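Local coordinates for Ets DNA-binding protein pokkuri (Drosophila melanogaster, PDB 1SV0), which acts as an Ets-family transcriptional repressor that restrains photoreceptor development against RAS signalling, and is represented here by its SAM (Pointed) domain bound to Mae, at residues Arg11-Ser14 with Val20-Arg23; Ala52-Arg57 with Val64-Leu69. The protein carries 1 engineered substitution. All coordinates share one frame; numbering follows the deposited sequence.

Interaction 1. Residues Arg11-Ser14 with Val20-Arg23; sequences RLWS and VFLR
W13, in the loop that leads into helix 15-28, faces F21 on that helix across a CA-CA distance of 9.4 Å, with the CB of each directed at the opposing backbone. The gap is bridged by the two aromatic side chains alone. The outer end of the indole's six-membered ring comes over one face of the phenyl, CZ3 of W13 lying 3.4 Å from CG of F21 and CH2 of W13 3.5 Å from CD1 of F21. The rings meet obliquely, their planes inclined at 43° and their centroids 5.0 Å apart. F21 holds CG anti to its own N (chi1 169°), which carries the ring off the helix and against the six-membered ring of W13. The NE1-H of W13 is hydrogen-bonded to O of P7, so the buried indole is held at its pyrrole N-H as well as packed at the far end of its six-membered ring. Replacing F21 with an alanine would probably open a gap beside CZ3 and CH2 of W13, leaving that end of the indole less firmly packed. The side chain of L72 touches both W13 and F21. The arrangement belongs to the hydrophobic core of the SAM/Pointed fold, where the loop preceding helix 15-28, whose N-cap is S14, folds back on that helix.

Interaction 2. Residues Ala52-Arg57 with Val64-Leu69; sequences ADFGHR and VLHNVL
F54 reaches from helix 51-57 to L65, H66 and L69 of helix 62-77. Its chi1 of -98° is rotated well away from the staggered -60°, and the side chain crosses each of theirs at about a right angle. CB of F54 is only loosely met, by CB of H66 at 4.2 Å, which CG also faces. Further out, one face of the ring lies over the H66 backbone, its two sides reaching H66 and L65: CD1 of F54 comes to 3.6 Å from CB of H66 and to 3.7 Å from CD2 of its imidazole, which it approaches at the edge and in the ring plane, while CD2 of F54 lies 3.9 Å from CB of L65. This is helix-to-helix packing within the SAM/Pointed domain, the short segments running at 133° to one another with axes 9.1 Å apart, and L46 of helix 43-46 also touches F54. CE1 lies by CD2 and CA of H66, CE2 by CB of L65. At the tip, CZ of F54 meets CD2 of L69 at 3.8 Å, at the ring edge; CG of L69 is anti to N (chi1 -179°), which sends the isobutyl group toward F54. Elsewhere on helix 62-77, V64, N67 and V68 pack against M56 and L51 of the Mae chain.

From the N terminus, the chain first closes on itself in interaction 1, where the loop at 11-14 turns into helix 15-28 and W13 meets F21 eight residues further on. Only after this is complete does interaction 2 open, bringing helix 62-77 back against helix 51-57 across the six-residue connection between its segments. The two are thus in series, neither nested nor crossed, and their centres lie about 14 Å apart on opposite sides of the chain's centre. Helix 62-77 joins them: CZ3 of W13 packs 4.0 Å from CD1 of L69, and CZ of F21 4.1 Å from CG1 of V68, uniting the N-terminal loop with helices 15-28, 51-57 and 62-77 in one core.

Interaction 1. Residues Arg11-Ser14 with Val20-Arg23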
loop_
_atom_site.group_PDB
_atom_site.type_symbol
_atom_site.label_atom_id
_atom_site.label_comp_id
_atom_site.label_asym_id
_atom_site.label_seq_id
_atom_site.Cartn_x
_atom_site.Cartn_y
_atom_site.Cartn_z
ATOM N N ARG A 11 -6.629 2.209 -19.069
ATOM C CA ARG A 11 -7.086 1.228 -20.042
ATOM C C ARG A 11 -6.440 1.433 -21.407
ATOM O O ARG A 11 -6.493 0.551 -22.261
ATOM C CB ARG A 11 -8.608 1.286 -20.164
ATOM C CG ARG A 11 -9.337 0.708 -18.963
ATOM C CD ARG A 11 -10.834 0.927 -19.073
ATOM N NE ARG A 11 -11.223 2.275 -18.668
ATOM C CZ ARG A 11 -11.946 3.102 -19.415
ATOM N NH1 ARG A 11 -12.359 2.720 -20.617
ATOM N NH2 ARG A 11 -12.269 4.305 -18.954
ATOM N N LEU A 12 -5.820 2.592 -21.609
ATOM C CA LEU A 12 -5.171 2.890 -22.880
ATOM C C LEU A 12 -3.649 2.734 -22.808
ATOM O O LEU A 12 -2.947 2.986 -23.785
ATOM C CB LEU A 12 -5.520 4.311 -23.325
ATOM C CG LEU A 12 -7.016 4.625 -23.448
ATOM C CD1 LEU A 12 -7.201 6.047 -23.943
ATOM C CD2 LEU A 12 -7.678 3.645 -24.404
ATOM N N TRP A 13 -3.142 2.309 -21.658
ATOM C CA TRP A 13 -1.700 2.149 -21.495
ATOM C C TRP A 13 -1.080 1.071 -22.362
ATOM O O TRP A 13 -1.671 0.017 -22.588
ATOM C CB TRP A 13 -1.345 1.846 -20.032
ATOM C CG TRP A 13 -1.549 2.995 -19.106
ATOM C CD1 TRP A 13 -1.762 4.300 -19.452
ATOM C CD2 TRP A 13 -1.517 2.960 -17.674
ATOM N NE1 TRP A 13 -1.864 5.079 -18.324
ATOM C CE2 TRP A 13 -1.714 4.281 -17.219
ATOM C CE3 TRP A 13 -1.338 1.937 -16.731
ATOM C CZ2 TRP A 13 -1.735 4.611 -15.861
ATOM C CZ3 TRP A 13 -1.362 2.268 -15.372
ATOM C CH2 TRP A 13 -1.558 3.593 -14.955
ATOM N N SER A 14 0.127 1.346 -22.843
ATOM C CA SER A 14 0.877 0.386 -23.645
ATOM C C SER A 14 1.530 -0.543 -22.620
ATOM O O SER A 14 1.386 -0.325 -21.415
ATOM C CB SER A 14 1.967 1.109 -24.439
ATOM O OG SER A 14 2.915 1.703 -23.558
ATOM N N VAL A 20 6.073 1.267 -16.334
ATOM C CA VAL A 20 6.436 2.537 -15.705
ATOM C C VAL A 20 5.576 2.722 -14.462
ATOM O O VAL A 20 6.079 3.043 -13.387
ATOM C CB VAL A 20 6.210 3.724 -16.669
ATOM C CG1 VAL A 20 6.182 5.041 -15.900
ATOM C CG2 VAL A 20 7.320 3.747 -17.715
ATOM N N PHE A 21 4.276 2.499 -14.622
ATOM C CA PHE A 21 3.327 2.615 -13.521
ATOM C C PHE A 21 3.728 1.715 -12.357
ATOM O O PHE A 21 3.773 2.156 -11.208
ATOM C CB PHE A 21 1.926 2.222 -13.975
ATOM C CG PHE A 21 0.960 2.059 -12.847
ATOM C CD1 PHE A 21 0.530 3.166 -12.125
ATOM C CD2 PHE A 21 0.485 0.797 -12.491
ATOM C CE1 PHE A 21 -0.358 3.020 -11.057
ATOM C CE2 PHE A 21 -0.401 0.643 -11.425
ATOM C CZ PHE A 21 -0.827 1.756 -10.711
ATOM N N LEU A 22 4.017 0.450 -12.649
ATOM C CA LEU A 22 4.401 -0.475 -11.590
ATOM C C LEU A 22 5.710 -0.072 -10.904
ATOM O O LEU A 22 5.792 -0.101 -9.678
ATOM C CB LEU A 22 4.487 -1.894 -12.148
ATOM C CG LEU A 22 3.109 -2.383 -12.611
ATOM C CD1 LEU A 22 3.265 -3.657 -13.457
ATOM C CD2 LEU A 22 2.218 -2.626 -11.396
ATOM N N ARG A 23 6.721 0.325 -11.683
ATOM C CA ARG A 23 8.003 0.736 -11.102
ATOM C C ARG A 23 7.811 1.954 -10.208
ATOM O O ARG A 23 8.394 2.052 -9.125
ATOM C CB ARG A 23 9.021 1.044 -12.199
ATOM C CG ARG A 23 9.356 -0.162 -13.066
ATOM C CD ARG A 23 10.692 0.031 -13.750
ATOM N NE ARG A 23 11.296 -1.250 -14.086
ATOM C CZ ARG A 23 11.518 -1.672 -15.324
ATOM N NH1 ARG A 23 11.190 -0.908 -16.357
ATOM N NH2 ARG A 23 12.056 -2.870 -15.521
#

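Interaction 2. Residues Ala52-Arg57 with Val64-Leu69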
loop_
_atom_site.group_PDB
_atom_site.type_symbol
_atom_site.label_atom_id
_atom_site.label_comp_id
_atom_site.label_asym_id
_atom_site.label_seq_id
_atom_site.Cartn_x
_atom_site.Cartn_y
_atom_site.Cartn_z
ATOM N N ALA A 52 -7.789 -10.550 -6.589
ATOM C CA ALA A 52 -7.094 -11.802 -6.301
ATOM C C ALA A 52 -5.952 -12.022 -7.292
ATOM O O ALA A 52 -4.910 -12.576 -6.934
ATOM C CB ALA A 52 -8.073 -12.977 -6.358
ATOM N N ASP A 53 -6.152 -11.597 -8.538
ATOM C CA ASP A 53 -5.113 -11.729 -9.558
ATOM C C ASP A 53 -3.887 -10.939 -9.110
ATOM O O ASP A 53 -2.760 -11.438 -9.148
ATOM C CB ASP A 53 -5.582 -11.168 -10.908
ATOM C CG ASP A 53 -6.372 -12.170 -11.723
ATOM O OD1 ASP A 53 -5.980 -13.355 -11.742
ATOM O OD2 ASP A 53 -7.372 -11.771 -12.361
ATOM N N PHE A 54 -4.116 -9.693 -8.706
ATOM C CA PHE A 54 -3.031 -8.838 -8.250
ATOM C C PHE A 54 -2.387 -9.458 -7.031
ATOM O O PHE A 54 -1.163 -9.459 -6.899
ATOM C CB PHE A 54 -3.552 -7.447 -7.883
ATOM C CG PHE A 54 -3.380 -6.431 -8.969
ATOM C CD1 PHE A 54 -4.439 -6.109 -9.811
ATOM C CD2 PHE A 54 -2.161 -5.778 -9.138
ATOM C CE1 PHE A 54 -4.290 -5.153 -10.809
ATOM C CE2 PHE A 54 -1.998 -4.814 -10.140
ATOM C CZ PHE A 54 -3.066 -4.500 -10.971
ATOM N N GLY A 55 -3.225 -9.987 -6.145
ATOM C CA GLY A 55 -2.732 -10.605 -4.929
ATOM C C GLY A 55 -1.724 -11.697 -5.214
ATOM O O GLY A 55 -0.707 -11.803 -4.532
ATOM N N HIS A 56 -2.003 -12.507 -6.230
ATOM C CA HIS A 56 -1.105 -13.596 -6.597
ATOM C C HIS A 56 0.215 -13.087 -7.174
ATOM O O HIS A 56 1.273 -13.647 -6.890
ATOM C CB HIS A 56 -1.782 -14.524 -7.608
ATOM C CG HIS A 56 -3.020 -15.187 -7.090
ATOM N ND1 HIS A 56 -3.106 -15.719 -5.820
ATOM C CD2 HIS A 56 -4.213 -15.437 -7.683
ATOM C CE1 HIS A 56 -4.297 -16.267 -5.655
ATOM N NE2 HIS A 56 -4.988 -16.109 -6.770
ATOM N N ARG A 57 0.147 -12.029 -7.980
ATOM C CA ARG A 57 1.335 -11.437 -8.606
ATOM C C ARG A 57 2.151 -10.538 -7.679
ATOM O O ARG A 57 3.325 -10.277 -7.938
ATOM C CB ARG A 57 0.942 -10.628 -9.845
ATOM C CG ARG A 57 0.795 -11.432 -11.118
ATOM C CD ARG A 57 -0.589 -11.284 -11.698
ATOM N NE ARG A 57 -0.639 -11.686 -13.098
ATOM C CZ ARG A 57 -1.745 -12.082 -13.715
ATOM N NH1 ARG A 57 -2.891 -12.134 -13.049
ATOM N NH2 ARG A 57 -1.709 -12.421 -14.999
ATOM N N VAL A 64 -3.572 -3.240 -2.681
ATOM C CA VAL A 64 -3.323 -1.803 -2.715
ATOM C C VAL A 64 -3.146 -1.367 -4.175
ATOM O O VAL A 64 -3.794 -0.427 -4.634
ATOM C CB VAL A 64 -2.041 -1.425 -1.939
ATOM C CG1 VAL A 64 -1.710 0.053 -2.168
ATOM C CG2 VAL A 64 -2.234 -1.702 -0.456
ATOM N N LEU A 65 -2.269 -2.056 -4.899
ATOM C CA LEU A 65 -2.015 -1.731 -6.307
ATOM C C LEU A 65 -3.303 -1.757 -7.113
ATOM O O LEU A 65 -3.559 -0.868 -7.924
ATOM C CB LEU A 65 -1.025 -2.724 -6.927
ATOM C CG LEU A 65 0.393 -2.719 -6.363
ATOM C CD1 LEU A 65 1.215 -3.795 -7.065
ATOM C CD2 LEU A 65 1.020 -1.333 -6.563
ATOM N N HIS A 66 -4.105 -2.792 -6.898
ATOM C CA HIS A 66 -5.371 -2.926 -7.605
ATOM C C HIS A 66 -6.254 -1.716 -7.330
ATOM O O HIS A 66 -6.782 -1.097 -8.252
ATOM C CB HIS A 66 -6.083 -4.210 -7.167
ATOM C CG HIS A 66 -7.452 -4.376 -7.748
ATOM N ND1 HIS A 66 -8.594 -3.976 -7.089
ATOM C CD2 HIS A 66 -7.862 -4.918 -8.918
ATOM C CE1 HIS A 66 -9.650 -4.268 -7.827
ATOM N NE2 HIS A 66 -9.234 -4.840 -8.942
ATOM N N ASN A 67 -6.406 -1.369 -6.059
ATOM C CA ASN A 67 -7.243 -0.231 -5.719
ATOM C C ASN A 67 -6.732 1.066 -6.318
ATOM O O ASN A 67 -7.521 1.883 -6.796
ATOM C CB ASN A 67 -7.396 -0.117 -4.205
ATOM C CG ASN A 67 -8.225 -1.247 -3.638
ATOM O OD1 ASN A 67 -9.154 -1.720 -4.291
ATOM N ND2 ASN A 67 -7.906 -1.683 -2.424
ATOM N N VAL A 68 -5.417 1.255 -6.318
ATOM C CA VAL A 68 -4.864 2.471 -6.897
ATOM C C VAL A 68 -5.227 2.529 -8.377
ATOM O O VAL A 68 -5.676 3.563 -8.878
ATOM C CB VAL A 68 -3.334 2.523 -6.768
ATOM C CG1 VAL A 68 -2.788 3.670 -7.606
ATOM C CG2 VAL A 68 -2.949 2.713 -5.311
ATOM N N LEU A 69 -5.028 1.415 -9.072
ATOM C CA LEU A 69 -5.341 1.358 -10.494
ATOM C C LEU A 69 -6.820 1.660 -10.729
ATOM O O LEU A 69 -7.157 2.489 -11.570
ATOM C CB LEU A 69 -4.983 -0.021 -11.055
ATOM C CG LEU A 69 -5.228 -0.267 -12.545
ATOM C CD1 LEU A 69 -4.488 0.789 -13.355
ATOM C CD2 LEU A 69 -4.752 -1.687 -12.928
#